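Local coordinates for protease Do-like 1, chloroplastic (PDB 3QO6), which is a serine endopeptidase of chloroplast thylakoids, required at high temperature and possibly involved in degrading damaged proteins, at residues B[288-293]-B[312-317]. Numbering follows the deposited sequence.
Sequences SVNGTK and EVTVEV
Glu316 N donates to Ser288 O at 2.9 Å in a fairly straight bond, 160° at the hydrogen. A second backbone bond, Asn290 N to Thr314 O, is modelled too short for its length to be trusted. These bonds join the end of strand 285-289 to strand 312-318 in antiparallel register: Ser288 and Glu316 form a hydrogen-bonded pair, Val289 and Val315 a non-hydrogen-bonded one with CA atoms 4.2 Å apart.

The faces differ in character. On the buried one, which Val313 shares, CG2 of Val289, set anti to its backbone N, leans obliquely on CG1 of Val315 at 3.9 Å; Ile303 of helix 297-304 also packs on Val289. On the other, partly exposed face, Glu316 extends with CG anti to the backbone N (chi1 168°), which lays its carboxylate alongside Ser288, OE2 lying 3.9 Å from Ser288 CB. OE2 is hydrogen-bonded to Thr287 OG1 and has a weak, long ion pair with Lys323. With an alanine in place of Glu316, Thr287 would probably lose this acceptor, and Ser288 the carboxylate that lies along its side chain.

Beyond Val289 the chain reverses tightly through Asn290 and Gly291, closed by Val289 N bonding to Thr292 O at 2.9 Å. Such antiparallel pairing, with a helix against the apolar face, belongs to the PDZ fold, here the PDZ domain of an HtrA-family protease.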
ATOM      1  N   SER B 288      27.721  21.757 -28.670  1.00 94.52           N
ATOM      2  CA  SER B 288      28.536  20.869 -29.478  1.00 97.63           C
ATOM      3  C   SER B 288      29.898  20.684 -28.829  1.00101.00           C
ATOM      4  O   SER B 288      30.378  21.542 -28.078  1.00101.33           O
ATOM      5  CB  SER B 288      28.727  21.437 -30.885  1.00 98.50           C
ATOM      6  OG  SER B 288      29.837  22.323 -30.935  1.00 98.61           O
ATOM      7  N   VAL B 289      30.508  19.542 -29.116  1.00103.94           N
ATOM      8  CA  VAL B 289      31.824  19.212 -28.602  1.00105.87           C
ATOM      9  C   VAL B 289      32.551  18.720 -29.849  1.00107.87           C
ATOM     10  O   VAL B 289      32.063  17.821 -30.543  1.00107.25           O
ATOM     11  CB  VAL B 289      31.736  18.115 -27.534  1.00104.31           C
ATOM     12  CG1 VAL B 289      31.270  16.821 -28.158  1.00107.54           C
ATOM     13  CG2 VAL B 289      33.062  17.945 -26.867  1.00102.23           C
ATOM     14  N   ASN B 290      33.701  19.329 -30.131  1.00109.01           N
ATOM     15  CA  ASN B 290      34.487  19.038 -31.327  1.00111.21           C
ATOM     16  C   ASN B 290      33.818  18.156 -32.389  1.00110.39           C
ATOM     17  O   ASN B 290      34.008  16.944 -32.430  1.00109.78           O
ATOM     18  CB  ASN B 290      35.882  18.486 -30.972  1.00112.57           C
ATOM     19  CG  ASN B 290      35.836  17.254 -30.114  1.00113.58           C
ATOM     20  OD1 ASN B 290      34.978  16.392 -30.282  1.00112.01           O
ATOM     21  ND2 ASN B 290      36.791  17.146 -29.197  1.00114.69           N
ATOM     22  N   GLY B 291      33.027  18.793 -33.248  1.00110.07           N
ATOM     23  CA  GLY B 291      32.357  18.076 -34.314  1.00110.62           C
ATOM     24  C   GLY B 291      30.941  17.672 -33.978  1.00112.19           C
ATOM     25  O   GLY B 291      29.979  18.280 -34.447  1.00112.78           O
ATOM     26  N   THR B 292      30.813  16.641 -33.155  1.00112.63           N
ATOM     27  CA  THR B 292      29.509  16.141 -32.768  1.00112.17           C
ATOM     28  C   THR B 292      28.697  17.137 -31.947  1.00111.91           C
ATOM     29  O   THR B 292      29.221  17.808 -31.051  1.00110.01           O
ATOM     30  CB  THR B 292      29.650  14.853 -31.975  1.00113.41           C
ATOM     31  OG1 THR B 292      30.444  13.923 -32.725  1.00112.84           O
ATOM     32  CG2 THR B 292      28.277  14.252 -31.701  1.00115.04           C
ATOM     33  N   LYS B 293      27.410  17.219 -32.273  1.00110.72           N
ATOM     34  CA  LYS B 293      26.494  18.117 -31.592  1.00109.17           C
ATOM     35  C   LYS B 293      26.005  17.496 -30.300  1.00106.92           C
ATOM     36  O   LYS B 293      25.890  16.276 -30.184  1.00106.91           O
ATOM     37  CB  LYS B 293      25.285  18.425 -32.471  1.00111.56           C
ATOM     38  CG  LYS B 293      24.268  19.307 -31.773  1.00116.11           C
ATOM     39  CD  LYS B 293      23.030  19.553 -32.618  1.00120.91           C
ATOM     40  CE  LYS B 293      22.107  20.568 -31.941  1.00122.94           C
ATOM     41  NZ  LYS B 293      20.857  20.819 -32.723  1.00125.81           N
ATOM     42  N   GLU B 312      42.701  17.215 -26.482  1.00 97.91           N
ATOM     43  CA  GLU B 312      42.295  18.603 -26.407  1.00 99.36           C
ATOM     44  C   GLU B 312      41.007  18.729 -27.202  1.00 98.15           C
ATOM     45  O   GLU B 312      41.010  18.862 -28.419  1.00 96.23           O
ATOM     46  CB  GLU B 312      43.347  19.543 -26.977  1.00102.49           C
ATOM     47  CG  GLU B 312      43.001  20.992 -26.660  1.00112.01           C
ATOM     48  CD  GLU B 312      43.762  21.995 -27.501  1.00115.19           C
ATOM     49  OE1 GLU B 312      43.699  21.880 -28.745  1.00116.55           O
ATOM     50  OE2 GLU B 312      44.405  22.901 -26.918  1.00114.03           O
ATOM     51  N   VAL B 313      39.896  18.670 -26.490  1.00 97.65           N
ATOM     52  CA  VAL B 313      38.590  18.757 -27.101  1.00 95.59           C
ATOM     53  C   VAL B 313      38.121  20.196 -27.257  1.00 96.45           C
ATOM     54  O   VAL B 313      38.269  21.021 -26.345  1.00 97.98           O
ATOM     55  CB  VAL B 313      37.591  17.979 -26.264  1.00 92.53           C
ATOM     56  CG1 VAL B 313      36.201  18.404 -26.597  1.00 95.41           C
ATOM     57  CG2 VAL B 313      37.777  16.502 -26.518  1.00 93.05           C
ATOM     58  N   THR B 314      37.561  20.496 -28.425  1.00 94.67           N
ATOM     59  CA  THR B 314      37.062  21.836 -28.700  1.00 92.43           C
ATOM     60  C   THR B 314      35.545  21.844 -28.482  1.00 89.11           C
ATOM     61  O   THR B 314      34.789  21.182 -29.194  1.00 84.78           O
ATOM     62  CB  THR B 314      37.453  22.304 -30.153  1.00 93.32           C
ATOM     63  OG1 THR B 314      36.591  23.367 -30.577  1.00 91.63           O
ATOM     64  CG2 THR B 314      37.367  21.164 -31.138  1.00 95.26           C
ATOM     65  N   VAL B 315      35.119  22.592 -27.472  1.00 86.53           N
ATOM     66  CA  VAL B 315      33.709  22.673 -27.135  1.00 89.19           C
ATOM     67  C   VAL B 315      33.076  24.023 -27.433  1.00 87.27           C
ATOM     68  O   VAL B 315      33.626  25.083 -27.132  1.00 83.96           O
ATOM     69  CB  VAL B 315      33.458  22.328 -25.621  1.00 91.37           C
ATOM     70  CG1 VAL B 315      34.386  21.206 -25.181  1.00 90.46           C
ATOM     71  CG2 VAL B 315      33.665  23.545 -24.746  1.00 90.46           C
ATOM     72  N   GLU B 316      31.888  23.961 -28.005  1.00 89.06           N
ATOM     73  CA  GLU B 316      31.130  25.147 -28.359  1.00 92.03           C
ATOM     74  C   GLU B 316      30.034  25.391 -27.323  1.00 89.94           C
ATOM     75  O   GLU B 316      29.275  24.491 -26.994  1.00 89.55           O
ATOM     76  CB  GLU B 316      30.539  24.925 -29.747  1.00 98.14           C
ATOM     77  CG  GLU B 316      29.482  25.895 -30.207  1.00109.20           C
ATOM     78  CD  GLU B 316      28.821  25.398 -31.491  1.00116.77           C
ATOM     79  OE1 GLU B 316      29.535  25.285 -32.521  1.00118.11           O
ATOM     80  OE2 GLU B 316      27.598  25.099 -31.464  1.00117.58           O
ATOM     81  N   VAL B 317      29.962  26.606 -26.800  1.00 90.18           N
ATOM     82  CA  VAL B 317      28.947  26.940 -25.813  1.00 91.92           C
ATOM     83  C   VAL B 317      28.084  28.112 -26.263  1.00 95.89           C
ATOM     84  O   VAL B 317      28.432  28.835 -27.191  1.00 97.06           O
ATOM     85  CB  VAL B 317      29.567  27.347 -24.454  1.00 91.21           C
ATOM     86  CG1 VAL B 317      30.519  26.281 -23.983  1.00 90.30           C
ATOM     87  CG2 VAL B 317      30.278  28.700 -24.571  1.00 88.95           C
TER